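Local coordinates for protein 2,3-dihydroxybenzoate-AMP ligase (Bacillus subtilis, PDB 1MDB) that belongs to the ANL superfamily of AMP-binding enzymes, built from a large N-terminal domain and a smaller C-terminal domain, at residues E443-E446 with N447-A451; E481-A485 with A486-A490; P177-K180 with S181-A185; I154-A157 with G158-E162. One frame throughout, in Å; residues are numbered along the deposited sequence.

Contact 1. Residues E443-E446 with N447-A451; sequences EEVE and NHLLA
Asn447 opens the second half of this helix one turn after Glu443, and its backbone N donates to Glu443 O at 2.9 Å (N-H...O 161°). The two side chains lie side by side and point the same way. Glu443 bends at chi2 (-77°), which brings OE2 within 3.9 Å of Asn447 CB, and the carboxylate and amide planes are 33° apart. Their polar ends serve other partners: the carboxylate binds Lys309 and Ser311, while Asn447 OD1 accepts from the backbone N of Glu313.

His448 follows, turned so that CD2 at the ring edge comes 3.2 Å from Glu444 O. On the same side a water bridges the turn, donating to Glu444 OE1 at 2.7 Å and bonding His448 NE2, near the plane of the imidazole. Glu444 OE1 also pairs with Lys501, so this oxygen is held twice.

Leu449 N bonds Val445 O, and the two aliphatic side chains run alongside each other, Val445 CG1 4.1 Å from Leu449 CD1. Branched, apolar residues suit this buried stripe, which packs against Met460, Ala458 and Leu492.

Leu450 N then reaches Glu446 O at 2.9 Å, and Leu450 CG sits 3.3 Å from the same carbonyl oxygen; Glu446 OE1 forms a salt bridge with Lys522. The stripe of Val445 and Leu449 and the flanking acids and amide show the i to i+4 pattern of an amphipathic helix, here packed on strand 455-465 of the ANL C-terminal domain with Glu443 and Asn447 turned to the large domain.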
loop_
_atom_site.group_PDB
_atom_site.type_symbol
_atom_site.label_atom_id
_atom_site.label_comp_id
_atom_site.label_asym_id
_atom_site.label_seq_id
_atom_site.Cartn_x
_atom_site.Cartn_y
_atom_site.Cartn_z
ATOM N N GLU A 443 -8.981 -8.491 16.019
ATOM C CA GLU A 443 -7.529 -8.594 16.170
ATOM C C GLU A 443 -7.094 -8.986 17.587
ATOM O O GLU A 443 -6.088 -9.678 17.771
ATOM C CB GLU A 443 -6.887 -7.269 15.736
ATOM C CG GLU A 443 -5.361 -7.250 15.689
ATOM C CD GLU A 443 -4.719 -7.128 17.063
ATOM O OE1 GLU A 443 -5.330 -6.500 17.955
ATOM O OE2 GLU A 443 -3.596 -7.648 17.247
ATOM N N GLU A 444 -7.851 -8.552 18.588
ATOM C CA GLU A 444 -7.528 -8.893 19.968
ATOM C C GLU A 444 -7.546 -10.418 20.116
ATOM O O GLU A 444 -6.657 -11.008 20.739
ATOM C CB GLU A 444 -8.546 -8.256 20.926
ATOM C CG GLU A 444 -8.274 -8.543 22.399
ATOM C CD GLU A 444 -9.405 -8.101 23.321
ATOM O OE1 GLU A 444 -9.362 -8.463 24.509
ATOM O OE2 GLU A 444 -10.329 -7.394 22.873
ATOM N N VAL A 445 -8.553 -11.052 19.521
ATOM C CA VAL A 445 -8.702 -12.502 19.579
ATOM C C VAL A 445 -7.685 -13.213 18.686
ATOM O O VAL A 445 -7.150 -14.265 19.046
ATOM C CB VAL A 445 -10.120 -12.924 19.146
ATOM C CG1 VAL A 445 -10.286 -14.418 19.307
ATOM C CG2 VAL A 445 -11.163 -12.180 19.982
ATOM N N GLU A 446 -7.419 -12.646 17.516
ATOM C CA GLU A 446 -6.452 -13.253 16.614
ATOM C C GLU A 446 -5.070 -13.317 17.294
ATOM O O GLU A 446 -4.376 -14.335 17.204
ATOM C CB GLU A 446 -6.396 -12.457 15.311
ATOM C CG GLU A 446 -7.743 -12.405 14.567
ATOM C CD GLU A 446 -7.775 -11.335 13.493
ATOM O OE1 GLU A 446 -8.851 -11.098 12.893
ATOM O OE2 GLU A 446 -6.712 -10.731 13.246
ATOM N N ASN A 447 -4.694 -12.248 17.998
ATOM C CA ASN A 447 -3.403 -12.193 18.692
ATOM C C ASN A 447 -3.231 -13.374 19.639
ATOM O O ASN A 447 -2.166 -13.990 19.676
ATOM C CB ASN A 447 -3.253 -10.887 19.472
ATOM C CG ASN A 447 -1.840 -10.678 19.972
ATOM O OD1 ASN A 447 -0.882 -10.719 19.186
ATOM N ND2 ASN A 447 -1.695 -10.453 21.279
ATOM N N HIS A 448 -4.278 -13.687 20.404
ATOM C CA HIS A 448 -4.257 -14.826 21.322
ATOM C C HIS A 448 -4.023 -16.112 20.528
ATOM O O HIS A 448 -3.129 -16.897 20.841
ATOM C CB HIS A 448 -5.601 -14.952 22.060
ATOM C CG HIS A 448 -5.751 -14.019 23.219
ATOM N ND1 HIS A 448 -5.242 -14.300 24.469
ATOM C CD2 HIS A 448 -6.327 -12.797 23.314
ATOM C CE1 HIS A 448 -5.496 -13.292 25.283
ATOM N NE2 HIS A 448 -6.154 -12.366 24.608
ATOM N N LEU A 449 -4.848 -16.329 19.508
ATOM C CA LEU A 449 -4.747 -17.519 18.668
ATOM C C LEU A 449 -3.361 -17.704 18.041
ATOM O O LEU A 449 -2.941 -18.832 17.788
ATOM C CB LEU A 449 -5.834 -17.477 17.582
ATOM C CG LEU A 449 -7.249 -17.473 18.180
ATOM C CD1 LEU A 449 -8.306 -17.190 17.112
ATOM C CD2 LEU A 449 -7.505 -18.815 18.861
ATOM N N LEU A 450 -2.648 -16.605 17.808
ATOM C CA LEU A 450 -1.306 -16.676 17.231
ATOM C C LEU A 450 -0.343 -17.299 18.235
ATOM O O LEU A 450 0.756 -17.723 17.875
ATOM C CB LEU A 450 -0.796 -15.278 16.842
ATOM C CG LEU A 450 -1.477 -14.606 15.648
ATOM C CD1 LEU A 450 -0.748 -13.314 15.298
ATOM C CD2 LEU A 450 -1.457 -15.542 14.453
ATOM N N ALA A 451 -0.762 -17.344 19.498
ATOM C CA ALA A 451 0.057 -17.918 20.560
ATOM C C ALA A 451 -0.070 -19.440 20.571
ATOM O O ALA A 451 0.750 -20.137 21.165
ATOM C CB ALA A 451 -0.361 -17.341 21.916
HETATM O O HOH W 1 -7.174 -9.622 25.598
#

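Contact 2. Residues E481-A485 with A486-A490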
loop_
_atom_site.group_PDB
_atom_site.type_symbol
_atom_site.label_atom_id
_atom_site.label_comp_id
_atom_site.label_asym_id
_atom_site.label_seq_id
_atom_site.Cartn_x
_atom_site.Cartn_y
_atom_site.Cartn_z
ATOM N N GLU A 481 -0.620 -30.075 10.944
ATOM C CA GLU A 481 -1.842 -30.796 11.280
ATOM C C GLU A 481 -2.796 -29.887 12.052
ATOM O O GLU A 481 -2.504 -29.465 13.169
ATOM C CB GLU A 481 -1.525 -32.040 12.106
ATOM C CG GLU A 481 -2.646 -33.068 12.097
ATOM C CD GLU A 481 -2.965 -33.562 10.692
ATOM O OE1 GLU A 481 -3.322 -32.725 9.832
ATOM O OE2 GLU A 481 -2.861 -34.785 10.446
ATOM N N ALA A 482 -3.938 -29.596 11.442
ATOM C CA ALA A 482 -4.946 -28.728 12.032
ATOM C C ALA A 482 -5.498 -29.206 13.372
ATOM O O ALA A 482 -6.018 -30.322 13.484
ATOM C CB ALA A 482 -6.093 -28.541 11.051
ATOM N N PRO A 483 -5.398 -28.361 14.411
ATOM C CA PRO A 483 -5.914 -28.742 15.726
ATOM C C PRO A 483 -7.436 -28.731 15.647
ATOM O O PRO A 483 -8.007 -28.207 14.694
ATOM C CB PRO A 483 -5.379 -27.640 16.629
ATOM C CG PRO A 483 -5.449 -26.442 15.737
ATOM C CD PRO A 483 -4.876 -26.982 14.435
ATOM N N LYS A 484 -8.095 -29.313 16.637
ATOM C CA LYS A 484 -9.548 -29.335 16.640
ATOM C C LYS A 484 -10.091 -27.969 17.053
ATOM O O LYS A 484 -9.432 -27.220 17.778
ATOM C CB LYS A 484 -10.055 -30.412 17.600
ATOM C CG LYS A 484 -9.786 -31.832 17.138
ATOM C CD LYS A 484 -10.585 -32.157 15.882
ATOM C CE LYS A 484 -10.429 -33.625 15.487
ATOM N NZ LYS A 484 -11.301 -34.000 14.340
ATOM N N ALA A 485 -11.295 -27.655 16.587
ATOM C CA ALA A 485 -11.940 -26.389 16.906
ATOM C C ALA A 485 -12.179 -26.238 18.418
ATOM O O ALA A 485 -11.995 -25.159 18.977
ATOM C CB ALA A 485 -13.263 -26.279 16.143
ATOM N N ALA A 486 -12.586 -27.322 19.071
ATOM C CA ALA A 486 -12.843 -27.305 20.513
ATOM C C ALA A 486 -11.543 -27.070 21.281
ATOM O O ALA A 486 -11.552 -26.533 22.390
ATOM C CB ALA A 486 -13.468 -28.625 20.954
ATOM N N GLU A 487 -10.428 -27.478 20.680
ATOM C CA GLU A 487 -9.115 -27.323 21.291
ATOM C C GLU A 487 -8.733 -25.845 21.328
ATOM O O GLU A 487 -8.107 -25.380 22.278
ATOM C CB GLU A 487 -8.076 -28.104 20.483
ATOM C CG GLU A 487 -6.682 -28.155 21.087
ATOM C CD GLU A 487 -5.671 -28.821 20.156
ATOM O OE1 GLU A 487 -6.046 -29.797 19.463
ATOM O OE2 GLU A 487 -4.501 -28.374 20.127
ATOM N N LEU A 488 -9.120 -25.102 20.296
ATOM C CA LEU A 488 -8.784 -23.680 20.237
ATOM C C LEU A 488 -9.632 -22.848 21.185
ATOM O O LEU A 488 -9.135 -21.914 21.813
ATOM C CB LEU A 488 -8.923 -23.154 18.805
ATOM C CG LEU A 488 -7.869 -23.693 17.832
ATOM C CD1 LEU A 488 -8.070 -23.078 16.459
ATOM C CD2 LEU A 488 -6.476 -23.373 18.373
ATOM N N LYS A 489 -10.914 -23.187 21.276
ATOM C CA LYS A 489 -11.830 -22.484 22.162
ATOM C C LYS A 489 -11.390 -22.709 23.608
ATOM O O LYS A 489 -11.398 -21.783 24.423
ATOM C CB LYS A 489 -13.257 -22.997 21.957
ATOM C CG LYS A 489 -13.817 -22.692 20.572
ATOM C CD LYS A 489 -15.235 -23.204 20.407
ATOM C CE LYS A 489 -15.728 -22.960 18.988
ATOM N NZ LYS A 489 -17.134 -23.389 18.769
ATOM N N ALA A 490 -11.000 -23.940 23.918
ATOM C CA ALA A 490 -10.545 -24.277 25.262
ATOM C C ALA A 490 -9.275 -23.492 25.578
ATOM O O ALA A 490 -9.096 -22.981 26.690
ATOM C CB ALA A 490 -10.281 -25.765 25.357
#
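Lys489 N donates to Ala485 O at 3.2 Å with an N-H...O angle of 162°, the one full-strength bond between these two segments and the first sound i to i+4 link of helix 485-494. One residue earlier the pattern is still forming: Lys484 O is shared by the N-H groups of Glu487 and Leu488 in two weak bonds, and Leu488 N leans weakly on Ala485 O as well. Lys484 holds the N-cap position, and its long side chain leads off toward solvent.

Glu487, in the first turn, extends its chain back past the cap, CG anti to the backbone N (chi1 -174°). The carboxylate thereby comes alongside the proline, OE1 3.6 Å from Pro483 CB, and an acid here would probably interact well with the positive end of the helix. Its OE2 has a weak hydrogen bond from His452.

Pro483 and Leu488 stand immediately before the cap and four residues after it, the two positions of a hydrophobic staple. Pro483 CG meets Leu488 CD2 at 4.2 Å, the side chains crossing at a slant. Phe508 touches both, so this helix start packs on strand 505-508 within the ANL C-terminal domain. A rigid ring suits the extended backbone ahead of the helix, while leucine faces the interior. On another flank the lysine chain of Lys489 passes Ala485 O, CG 3.5 Å away, before NZ reaches the backbone O of Asp504.

Contact 3. Residues P177-K180 with S181-A185; sequences PEVK and SSDVA
Lys180 and Asp183 are tied by two hydrogen bonds that run in opposite directions. Asp183 N donates to Lys180 O at 3.0 Å, closing a type I beta turn around Ser181 and Ser182. In return the carboxylate reaches back over the turn, and the N-H of Lys180 donates a hydrogen bond to Asp183 OD2 at 2.8 Å (N-H...O 157°). The approach is from above the carboxylate plane, 57° out of it. Asp183 CG stands beside its own backbone N and anti to the carbonyl carbon (chi1 -67°), the orientation that returns the acid toward the start of the turn. A short acidic side chain suits the place, since it spans just the gap to that amide.

The turn brings the chain into strand 184-189, half of the two-stranded hairpin with strand 199-203 that carries the glycine- and serine-rich loop, a signature of ANL enzymes.

The aliphatic part of Lys180 also lies against the acid: CB is 3.4 Å from Asp183 OD2 and CD 3.9 Å from OD1. The chain then runs on extended, and NZ ends 5.4 Å from Asp183 OD1, so the opposite charges attract at most at a distance. Val179 CG1 adds a looser touch, 4.1 Å from Asp183 OD2.

Ser181, at the first corner, turns its hydroxyl outward from the turn: OG is bonded to the backbone O of Glu25 and weakly to Asp205 OD1, and its backbone is hydrogen-bonded to that of Asp205. Before the turn, Glu178 O accepts from Gln74 NE2. At the second corner Ser182 OG lies 3.8 Å from Lys180 CB, a small group that fits against the lysine stem.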
loop_
_atom_site.group_PDB
_atom_site.type_symbol
_atom_site.label_atom_id
_atom_site.label_comp_id
_atom_site.label_asym_id
_atom_site.label_seq_id
_atom_site.Cartn_x
_atom_site.Cartn_y
_atom_site.Cartn_z
ATOM N N PRO A 177 5.931 20.677 -22.114
ATOM C CA PRO A 177 5.155 21.733 -21.464
ATOM C C PRO A 177 5.611 21.872 -20.020
ATOM O O PRO A 177 6.177 20.936 -19.447
ATOM C CB PRO A 177 3.720 21.217 -21.563
ATOM C CG PRO A 177 3.742 20.404 -22.822
ATOM C CD PRO A 177 5.038 19.647 -22.673
ATOM N N GLU A 178 5.371 23.041 -19.436
ATOM C CA GLU A 178 5.757 23.269 -18.056
ATOM C C GLU A 178 4.872 22.476 -17.111
ATOM O O GLU A 178 3.653 22.463 -17.257
ATOM C CB GLU A 178 5.650 24.749 -17.698
ATOM C CG GLU A 178 5.743 24.999 -16.199
ATOM C CD GLU A 178 5.636 26.462 -15.847
ATOM O OE1 GLU A 178 4.613 27.086 -16.208
ATOM O OE2 GLU A 178 6.571 26.988 -15.210
ATOM N N VAL A 179 5.497 21.807 -16.151
ATOM C CA VAL A 179 4.768 21.035 -15.161
ATOM C C VAL A 179 4.977 21.752 -13.835
ATOM O O VAL A 179 6.112 21.990 -13.428
ATOM C CB VAL A 179 5.309 19.592 -15.030
ATOM C CG1 VAL A 179 4.495 18.836 -13.999
ATOM C CG2 VAL A 179 5.256 18.878 -16.371
ATOM N N LYS A 180 3.880 22.101 -13.173
ATOM C CA LYS A 180 3.940 22.789 -11.896
ATOM C C LYS A 180 3.957 21.824 -10.719
ATOM O O LYS A 180 3.346 20.755 -10.753
ATOM C CB LYS A 180 2.747 23.730 -11.744
ATOM C CG LYS A 180 2.673 24.847 -12.769
ATOM C CD LYS A 180 1.401 25.642 -12.544
ATOM C CE LYS A 180 1.198 26.710 -13.592
ATOM N NZ LYS A 180 -0.098 27.406 -13.347
ATOM N N SER A 181 4.664 22.224 -9.674
ATOM C CA SER A 181 4.784 21.437 -8.460
ATOM C C SER A 181 3.412 21.261 -7.823
ATOM O O SER A 181 3.188 20.322 -7.060
ATOM C CB SER A 181 5.706 22.157 -7.473
ATOM O OG SER A 181 6.559 21.238 -6.822
ATOM N N SER A 182 2.497 22.171 -8.140
ATOM C CA SER A 182 1.155 22.121 -7.582
ATOM C C SER A 182 0.169 21.311 -8.426
ATOM O O SER A 182 -0.977 21.112 -8.023
ATOM C CB SER A 182 0.622 23.546 -7.389
ATOM O OG SER A 182 0.617 24.253 -8.614
ATOM N N ASP A 183 0.605 20.846 -9.593
ATOM C CA ASP A 183 -0.274 20.064 -10.458
ATOM C C ASP A 183 -0.482 18.660 -9.887
ATOM O O ASP A 183 0.361 18.147 -9.144
ATOM C CB ASP A 183 0.318 19.911 -11.875
ATOM C CG ASP A 183 0.378 21.225 -12.656
ATOM O OD1 ASP A 183 -0.412 22.150 -12.370
ATOM O OD2 ASP A 183 1.212 21.317 -13.586
ATOM N N VAL A 184 -1.611 18.043 -10.223
ATOM C CA VAL A 184 -1.844 16.676 -9.787
ATOM C C VAL A 184 -0.790 15.896 -10.562
ATOM O O VAL A 184 -0.592 16.135 -11.753
ATOM C CB VAL A 184 -3.239 16.163 -10.199
ATOM C CG1 VAL A 184 -3.326 14.666 -9.956
ATOM C CG2 VAL A 184 -4.329 16.902 -9.410
ATOM N N ALA A 185 -0.105 14.977 -9.895
ATOM C CA ALA A 185 0.934 14.189 -10.550
ATOM C C ALA A 185 0.441 12.810 -10.984
ATOM O O ALA A 185 0.956 12.225 -11.942
ATOM C CB ALA A 185 2.122 14.039 -9.611
#

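Contact 4. Residues I154-A157 with G158-E162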
loop_
_atom_site.group_PDB
_atom_site.type_symbol
_atom_site.label_atom_id
_atom_site.label_comp_id
_atom_site.label_asym_id
_atom_site.label_seq_id
_atom_site.Cartn_x
_atom_site.Cartn_y
_atom_site.Cartn_z
ATOM N N ILE A 154 -2.566 0.906 -26.484
ATOM C CA ILE A 154 -2.259 -0.197 -25.580
ATOM C C ILE A 154 -0.770 -0.403 -25.712
ATOM O O ILE A 154 -0.294 -0.836 -26.756
ATOM C CB ILE A 154 -2.971 -1.502 -26.000
ATOM C CG1 ILE A 154 -4.485 -1.301 -25.998
ATOM C CG2 ILE A 154 -2.552 -2.645 -25.069
ATOM C CD1 ILE A 154 -5.049 -0.925 -24.673
ATOM N N ILE A 155 -0.035 -0.077 -24.657
ATOM C CA ILE A 155 1.418 -0.197 -24.676
ATOM C C ILE A 155 1.881 -1.395 -23.854
ATOM O O ILE A 155 1.468 -1.575 -22.700
ATOM C CB ILE A 155 2.057 1.094 -24.147
ATOM C CG1 ILE A 155 1.564 2.276 -24.992
ATOM C CG2 ILE A 155 3.572 0.971 -24.162
ATOM C CD1 ILE A 155 1.785 3.656 -24.363
ATOM N N VAL A 156 2.743 -2.209 -24.452
ATOM C CA VAL A 156 3.228 -3.416 -23.805
ATOM C C VAL A 156 4.727 -3.455 -23.610
ATOM O O VAL A 156 5.495 -3.295 -24.567
ATOM C CB VAL A 156 2.845 -4.665 -24.619
ATOM C CG1 VAL A 156 3.291 -5.920 -23.890
ATOM C CG2 VAL A 156 1.346 -4.678 -24.878
ATOM N N ALA A 157 5.156 -3.664 -22.371
ATOM C CA ALA A 157 6.578 -3.774 -22.115
ATOM C C ALA A 157 6.846 -5.251 -22.344
ATOM O O ALA A 157 6.502 -6.091 -21.514
ATOM C CB ALA A 157 6.916 -3.361 -20.672
ATOM N N GLY A 158 7.432 -5.558 -23.499
ATOM C CA GLY A 158 7.722 -6.934 -23.865
ATOM C C GLY A 158 7.137 -7.208 -25.242
ATOM O O GLY A 158 7.006 -6.286 -26.051
ATOM N N GLU A 159 6.776 -8.460 -25.512
ATOM C CA GLU A 159 6.199 -8.824 -26.802
ATOM C C GLU A 159 4.783 -8.258 -26.899
ATOM O O GLU A 159 3.836 -8.808 -26.334
ATOM C CB GLU A 159 6.173 -10.346 -26.960
ATOM C CG GLU A 159 5.594 -10.821 -28.280
ATOM C CD GLU A 159 6.323 -10.235 -29.480
ATOM O OE1 GLU A 159 7.557 -10.420 -29.563
ATOM O OE2 GLU A 159 5.663 -9.594 -30.334
ATOM N N ALA A 160 4.655 -7.161 -27.636
ATOM C CA ALA A 160 3.384 -6.468 -27.801
ATOM C C ALA A 160 2.335 -7.126 -28.683
ATOM O O ALA A 160 1.155 -6.800 -28.579
ATOM C CB ALA A 160 3.649 -5.047 -28.307
ATOM N N GLU A 161 2.747 -8.044 -29.547
ATOM C CA GLU A 161 1.810 -8.687 -30.465
ATOM C C GLU A 161 1.178 -7.589 -31.328
ATOM O O GLU A 161 1.911 -6.789 -31.912
ATOM C CB GLU A 161 0.755 -9.498 -29.691
ATOM C CG GLU A 161 0.917 -11.016 -29.881
ATOM C CD GLU A 161 0.569 -11.853 -28.648
ATOM O OE1 GLU A 161 -0.578 -11.786 -28.148
ATOM O OE2 GLU A 161 1.455 -12.598 -28.181
ATOM N N GLU A 162 -0.148 -7.520 -31.412
ATOM C CA GLU A 162 -0.777 -6.496 -32.241
ATOM C C GLU A 162 -0.812 -5.093 -31.632
ATOM O O GLU A 162 -1.254 -4.140 -32.285
ATOM C CB GLU A 162 -2.210 -6.888 -32.609
ATOM C CG GLU A 162 -3.224 -6.694 -31.491
ATOM C CD GLU A 162 -3.479 -7.966 -30.710
ATOM O OE1 GLU A 162 -2.503 -8.682 -30.405
ATOM O OE2 GLU A 162 -4.652 -8.240 -30.398
#
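Val156 turns its CB toward the returning loop and packs on Ala160, and each of its three side-chain carbons finds a neighbour there. CB lies 3.7 Å from Ala160 CA and 3.8 Å from the methyl CB of Ala160. CG1, anti to the backbone N (chi1 -177°), reaches along the loop to Glu159 O at 3.8 Å. CG2, the other branch, packs beside Ala160, 4.1 Å from its CB. Valine presents a broad, beta-branched surface from the strand, and alanine is small enough for the loop backbone to settle onto it.

The reversal hinges on Gly158, whose backbone angles (phi 127°, psi -152°) would press a beta carbon into Ala157 O; glycine, having none, fits. Beyond it Glu159 carries a weak bond from Glu161 N to its OE2. Asp130 OD2 accepts from Glu159 N, and Arg138 and Arg142 of helix 137-147 pair with the acids of Glu161 and Glu162.

The loop doubles back over the end of strand 154-157 and leads to the parallel strand 164-165; strand 154-157 itself closes a beta-alpha-beta crossover from strand 125-132 through helix 137-147.

Contacts 1 and 2 belong to the small C-terminal domain, contacts 3 and 4 to the large N-terminal one. The first two are neighbours, with centres 14 Å apart and nearest atoms about 5 Å apart; Leu492, on the helix that contact 2 begins, packs on His448 and Leu449 of contact 1. Contacts 3 and 4 lie farther from each other, centres 29 Å apart. Contact 1 is 47 Å from both of these between centres. Toward the ligands, contact 1 comes near without touching, the Glu443 side chain about 8 Å from the bound adenosine monophosphate, whereas contact 3 is probably related to that pocket only indirectly, through the loop of the hairpin that its turn leads into.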